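Local atomic coordinates of putative carboxynorspermidine decarboxylase protein (Sinorhizobium meliloti, PDB entry 3MT1), a protein that probably catalyses the pyridoxal 5'-phosphate-dependent decarboxylation of carboxynorspermidine and carboxyspermidine, giving norspermidine and spermidine. Residues G117-N121 / L141-D145; V149-M153 / L187-V191. All coordinates share one frame; numbering follows the deposited sequence.

Contact 1: G117-N121 / L141-D145; sequences GLRLN and LGEWD
R119 and E143 meet through their backbones. E143 N donates to R119 O at 2.9 Å, with an N-H...O angle of 157°. The carbonyl of E143 is used in turn. N121 N donates to E143 O at 2.9 Å, and this bond is nearly straight, at 170°. L120 CA adds a CA-H...O contact to the same oxygen, at 3.3 Å from E143 O. The two bonds flank L120 and make a single beta bridge between L120 and E143.

G142 lies against this bridge. It has no side chain, and its CA sits close against the R119 carbonyl oxygen, 3.1 Å from R119 O. N121 turns its side chain to the loop, and its CB rests 3.1 Å from L141 O. Its amide oxygen OD1 takes a weak hydrogen bond from Q123 N.

The R119 chain is extended from CG to NE and runs alongside L141, pointing the same way. L141 CB lies over one face of the guanidinium, toward its rim, 3.7 Å from R119 NH1. L141 also packs on C295 of the second subunit. Two of the R119 nitrogens bond to residues outside the two segments: NH1 to Y77 OH and, weakly, NH2 to H162 O. With an alanine in place of R119, Y77 OH would probably lose this partner and the flank of L141 its cover. The E143 chain bends at its second torsion (chi2 -77°), which leads the carboxylate away from the strand; OE2 accepts from I101 N.

L118 pairs with strand 158-160 on one side, while G117 and R119 pair with strand 95-98 on the other. The loop 141-145 bridges to the chain at the C-terminal end of barrel strand 115-119 and leads into helix 146-150.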
loop_
_atom_site.group_PDB
_atom_site.type_symbol
_atom_site.label_atom_id
_atom_site.label_comp_id
_atom_site.label_asym_id
_atom_site.label_seq_id
_atom_site.Cartn_x
_atom_site.Cartn_y
_atom_site.Cartn_z
ATOM N N GLY B 117 21.051 -21.501 8.496
ATOM C CA GLY B 117 21.867 -20.708 7.587
ATOM C C GLY B 117 22.088 -19.312 8.116
ATOM O O GLY B 117 21.460 -18.886 9.084
ATOM N N LEU B 118 23.004 -18.584 7.492
ATOM C CA LEU B 118 23.340 -17.246 7.942
ATOM C C LEU B 118 23.445 -16.395 6.697
ATOM O O LEU B 118 24.000 -16.835 5.701
ATOM C CB LEU B 118 24.675 -17.271 8.717
ATOM C CG LEU B 118 25.187 -15.950 9.320
ATOM C CD1 LEU B 118 24.524 -15.649 10.669
ATOM C CD2 LEU B 118 26.703 -15.923 9.473
ATOM N N ARG B 119 22.902 -15.187 6.732
ATOM C CA ARG B 119 23.070 -14.284 5.599
ATOM C C ARG B 119 24.429 -13.607 5.607
ATOM O O ARG B 119 24.900 -13.115 6.638
ATOM C CB ARG B 119 21.996 -13.210 5.584
ATOM C CG ARG B 119 21.982 -12.449 4.292
ATOM C CD ARG B 119 20.968 -11.362 4.292
ATOM N NE ARG B 119 20.931 -10.700 2.991
ATOM C CZ ARG B 119 19.933 -9.932 2.570
ATOM N NH1 ARG B 119 18.866 -9.730 3.350
ATOM N NH2 ARG B 119 19.998 -9.377 1.363
ATOM N N LEU B 120 25.051 -13.563 4.441
ATOM C CA LEU B 120 26.336 -12.924 4.295
ATOM C C LEU B 120 26.178 -11.725 3.397
ATOM O O LEU B 120 25.471 -11.773 2.397
ATOM C CB LEU B 120 27.335 -13.909 3.705
ATOM C CG LEU B 120 28.340 -14.705 4.553
ATOM C CD1 LEU B 120 27.863 -15.085 5.937
ATOM C CD2 LEU B 120 28.745 -15.944 3.752
ATOM N N ASN B 121 26.823 -10.633 3.786
ATOM C CA ASN B 121 26.726 -9.367 3.079
ATOM C C ASN B 121 28.001 -9.195 2.282
ATOM O O ASN B 121 29.079 -9.057 2.871
ATOM C CB ASN B 121 26.559 -8.230 4.085
ATOM C CG ASN B 121 26.333 -6.863 3.428
ATOM O OD1 ASN B 121 26.445 -6.694 2.210
ATOM N ND2 ASN B 121 26.028 -5.868 4.260
ATOM N N LEU B 141 22.213 -5.891 6.582
ATOM C CA LEU B 141 21.692 -7.167 6.090
ATOM C C LEU B 141 22.833 -8.141 5.859
ATOM O O LEU B 141 23.573 -8.007 4.891
ATOM C CB LEU B 141 20.931 -6.982 4.782
ATOM C CG LEU B 141 19.768 -5.995 4.726
ATOM C CD1 LEU B 141 19.207 -5.965 3.316
ATOM C CD2 LEU B 141 18.675 -6.340 5.742
ATOM N N GLY B 142 22.973 -9.116 6.749
ATOM C CA GLY B 142 24.027 -10.118 6.631
ATOM C C GLY B 142 25.329 -9.739 7.319
ATOM O O GLY B 142 25.617 -8.562 7.536
ATOM N N GLU B 143 26.112 -10.747 7.674
ATOM C CA GLU B 143 27.417 -10.515 8.286
ATOM C C GLU B 143 28.486 -10.425 7.197
ATOM O O GLU B 143 28.386 -11.105 6.183
ATOM C CB GLU B 143 27.749 -11.619 9.295
ATOM C CG GLU B 143 26.724 -11.784 10.437
ATOM C CD GLU B 143 26.839 -10.720 11.536
ATOM O OE1 GLU B 143 27.841 -9.974 11.564
ATOM O OE2 GLU B 143 25.926 -10.638 12.387
ATOM N N TRP B 144 29.490 -9.574 7.395
ATOM C CA TRP B 144 30.556 -9.413 6.416
ATOM C C TRP B 144 31.878 -9.876 6.987
ATOM O O TRP B 144 32.800 -10.190 6.236
ATOM C CB TRP B 144 30.685 -7.946 5.978
ATOM C CG TRP B 144 31.262 -7.047 7.039
ATOM C CD1 TRP B 144 32.587 -6.814 7.292
ATOM C CD2 TRP B 144 30.531 -6.282 7.995
ATOM N NE1 TRP B 144 32.725 -5.947 8.351
ATOM C CE2 TRP B 144 31.479 -5.604 8.802
ATOM C CE3 TRP B 144 29.164 -6.102 8.255
ATOM C CZ2 TRP B 144 31.104 -4.751 9.847
ATOM C CZ3 TRP B 144 28.784 -5.248 9.297
ATOM C CH2 TRP B 144 29.755 -4.582 10.079
ATOM N N ASP B 145 31.975 -9.894 8.315
ATOM C CA ASP B 145 33.257 -10.120 9.004
ATOM C C ASP B 145 33.543 -11.604 9.241
ATOM O O ASP B 145 32.972 -12.231 10.143
ATOM C CB ASP B 145 33.304 -9.322 10.311
ATOM C CG ASP B 145 34.704 -9.227 10.896
ATOM O OD1 ASP B 145 35.512 -10.164 10.721
ATOM O OD2 ASP B 145 34.996 -8.207 11.558
#

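Contact 2: V149-M153 / L187-V191; sequences VERVM and LIARV
E150 and R190 form a salt bridge between the ends of two helices. R190 NH1 donates to E150 OE1 at 2.7 Å, with an N-H...O angle of 161°. The oxygen lies in the guanidinium plane. Seen from the acid, however, the nitrogen comes from above the carboxylate plane. The two flat groups stand almost perpendicular, 86° apart, and one oxygen meets one nitrogen. Both residues are exposed.

The selenomethionine M153 packs against the same guanidinium. Its chain bends at chi2 and chi3, which carries the methyl over one face, with M153 CE 3.4 Å from R190 NE. The arginine is therefore met at an edge by the acid and over a face by the methyl.

The remaining contacts are apolar. L187 divides its branches between partners. CD1 meets V149 CG1 at 3.8 Å. CD2 touches E150 CG, and also M153 CE at 3.9 Å. V191 CG1 also touches this methyl, at 4.2 Å from M153 CE.

On the barrel side, M153, L187 and V191 all touch F159 of strand 158-160. E150 to M153 form a type I turn. This is packing between successive outer helices, 146-150 and 170-190, over a strand of the alpha/beta barrel typical of class-II (fold type III) decarboxylases.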
loop_
_atom_site.group_PDB
_atom_site.type_symbol
_atom_site.label_atom_id
_atom_site.label_comp_id
_atom_site.label_asym_id
_atom_site.label_seq_id
_atom_site.Cartn_x
_atom_site.Cartn_y
_atom_site.Cartn_z
ATOM N N VAL B 149 32.143 -14.705 11.927
ATOM C CA VAL B 149 31.402 -15.813 11.337
ATOM C C VAL B 149 31.999 -17.130 11.865
ATOM O O VAL B 149 31.311 -17.944 12.495
ATOM C CB VAL B 149 31.451 -15.765 9.782
ATOM C CG1 VAL B 149 30.843 -17.023 9.171
ATOM C CG2 VAL B 149 30.779 -14.509 9.248
ATOM N N GLU B 150 33.303 -17.289 11.639
ATOM C CA GLU B 150 34.036 -18.490 11.973
ATOM C C GLU B 150 33.789 -19.034 13.376
ATOM O O GLU B 150 33.779 -20.258 13.580
ATOM C CB GLU B 150 35.520 -18.244 11.776
ATOM C CG GLU B 150 36.046 -18.673 10.424
ATOM C CD GLU B 150 37.338 -19.457 10.549
ATOM O OE1 GLU B 150 37.278 -20.669 10.887
ATOM O OE2 GLU B 150 38.408 -18.854 10.312
ATOM N N ARG B 151 33.588 -18.134 14.339
ATOM C CA ARG B 151 33.344 -18.545 15.722
ATOM C C ARG B 151 32.010 -19.297 15.870
ATOM O O ARG B 151 31.738 -19.942 16.890
ATOM C CB ARG B 151 33.421 -17.350 16.679
ATOM C CG ARG B 151 34.016 -17.741 18.027
ATOM C CD ARG B 151 33.830 -16.673 19.068
ATOM N NE ARG B 151 33.152 -17.195 20.256
ATOM C CZ ARG B 151 31.867 -16.968 20.542
ATOM N NH1 ARG B 151 31.325 -17.477 21.642
ATOM N NH2 ARG B 151 31.119 -16.226 19.732
ATOM N N VAL B 152 31.193 -19.240 14.830
ATOM C CA VAL B 152 29.857 -19.775 14.931
ATOM C C VAL B 152 29.530 -20.841 13.846
ATOM O O VAL B 152 28.385 -21.247 13.669
ATOM C CB VAL B 152 28.869 -18.609 15.050
ATOM C CG1 VAL B 152 28.453 -18.096 13.677
ATOM C CG2 VAL B 152 27.689 -19.006 15.897
HETATM N N MSE B 153 30.581 -21.336 13.193
HETATM C CA MSE B 153 30.489 -22.340 12.129
HETATM C C MSE B 153 30.004 -23.725 12.568
HETATM O O MSE B 153 29.523 -24.491 11.758
HETATM C CB MSE B 153 31.842 -22.466 11.431
HETATM C CG MSE B 153 32.203 -21.264 10.589
HETATM SE SE MSE B 153 31.233 -21.199 8.881
HETATM C CE MSE B 153 32.306 -22.447 7.889
ATOM N N LEU B 187 35.078 -19.946 3.322
ATOM C CA LEU B 187 33.953 -20.379 4.160
ATOM C C LEU B 187 32.877 -21.210 3.443
ATOM O O LEU B 187 32.346 -22.171 4.001
ATOM C CB LEU B 187 33.308 -19.164 4.826
ATOM C CG LEU B 187 34.173 -18.460 5.886
ATOM C CD1 LEU B 187 33.473 -17.229 6.407
ATOM C CD2 LEU B 187 34.527 -19.398 7.050
ATOM N N ILE B 188 32.557 -20.826 2.210
ATOM C CA ILE B 188 31.547 -21.524 1.409
ATOM C C ILE B 188 31.888 -23.015 1.238
ATOM O O ILE B 188 31.037 -23.877 1.464
ATOM C CB ILE B 188 31.312 -20.799 0.050
ATOM C CG1 ILE B 188 30.668 -19.409 0.296
ATOM C CG2 ILE B 188 30.454 -21.639 -0.881
ATOM C CD1 ILE B 188 30.713 -18.435 -0.899
ATOM N N ALA B 189 33.133 -23.314 0.882
ATOM C CA ALA B 189 33.615 -24.708 0.771
ATOM C C ALA B 189 33.233 -25.573 1.977
ATOM O O ALA B 189 32.976 -26.769 1.816
ATOM C CB ALA B 189 35.152 -24.753 0.548
ATOM N N ARG B 190 33.175 -24.957 3.162
ATOM C CA ARG B 190 33.010 -25.682 4.434
ATOM C C ARG B 190 31.553 -25.991 4.793
ATOM O O ARG B 190 31.289 -26.808 5.678
ATOM C CB ARG B 190 33.681 -24.921 5.591
ATOM C CG ARG B 190 35.200 -24.799 5.505
ATOM C CD ARG B 190 35.770 -23.820 6.559
ATOM N NE ARG B 190 35.266 -24.101 7.910
ATOM C CZ ARG B 190 35.540 -23.387 9.005
ATOM N NH1 ARG B 190 36.341 -22.322 8.947
ATOM N NH2 ARG B 190 35.001 -23.747 10.169
ATOM N N VAL B 191 30.608 -25.347 4.121
ATOM C CA VAL B 191 29.195 -25.599 4.393
ATOM C C VAL B 191 28.640 -26.454 3.286
ATOM O O VAL B 191 29.353 -26.777 2.342
ATOM C CB VAL B 191 28.362 -24.307 4.525
ATOM C CG1 VAL B 191 28.845 -23.488 5.692
ATOM C CG2 VAL B 191 28.412 -23.492 3.260
#

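How the contacts relate
Contact 1 and contact 2 follow each other along the chain, and their centres are 11 Å apart. The loop 141-145 of contact 1 runs straight into helix 146-150, which with the turn up to M153 supplies one side of contact 2. The two also touch through V149. E143 CB lies 4.2 Å from V149 CG2, and L118 CD2 lies 4.3 Å from V149 CG1. V149 thus joins the strand-and-loop contact to the helix packing outside it. Contact 2 is the more peripheral, about 29 Å from the centre of the chain against about 21 Å for contact 1, both measured between centres. Both lie away from the predicted substrate-binding residues E233 and D269.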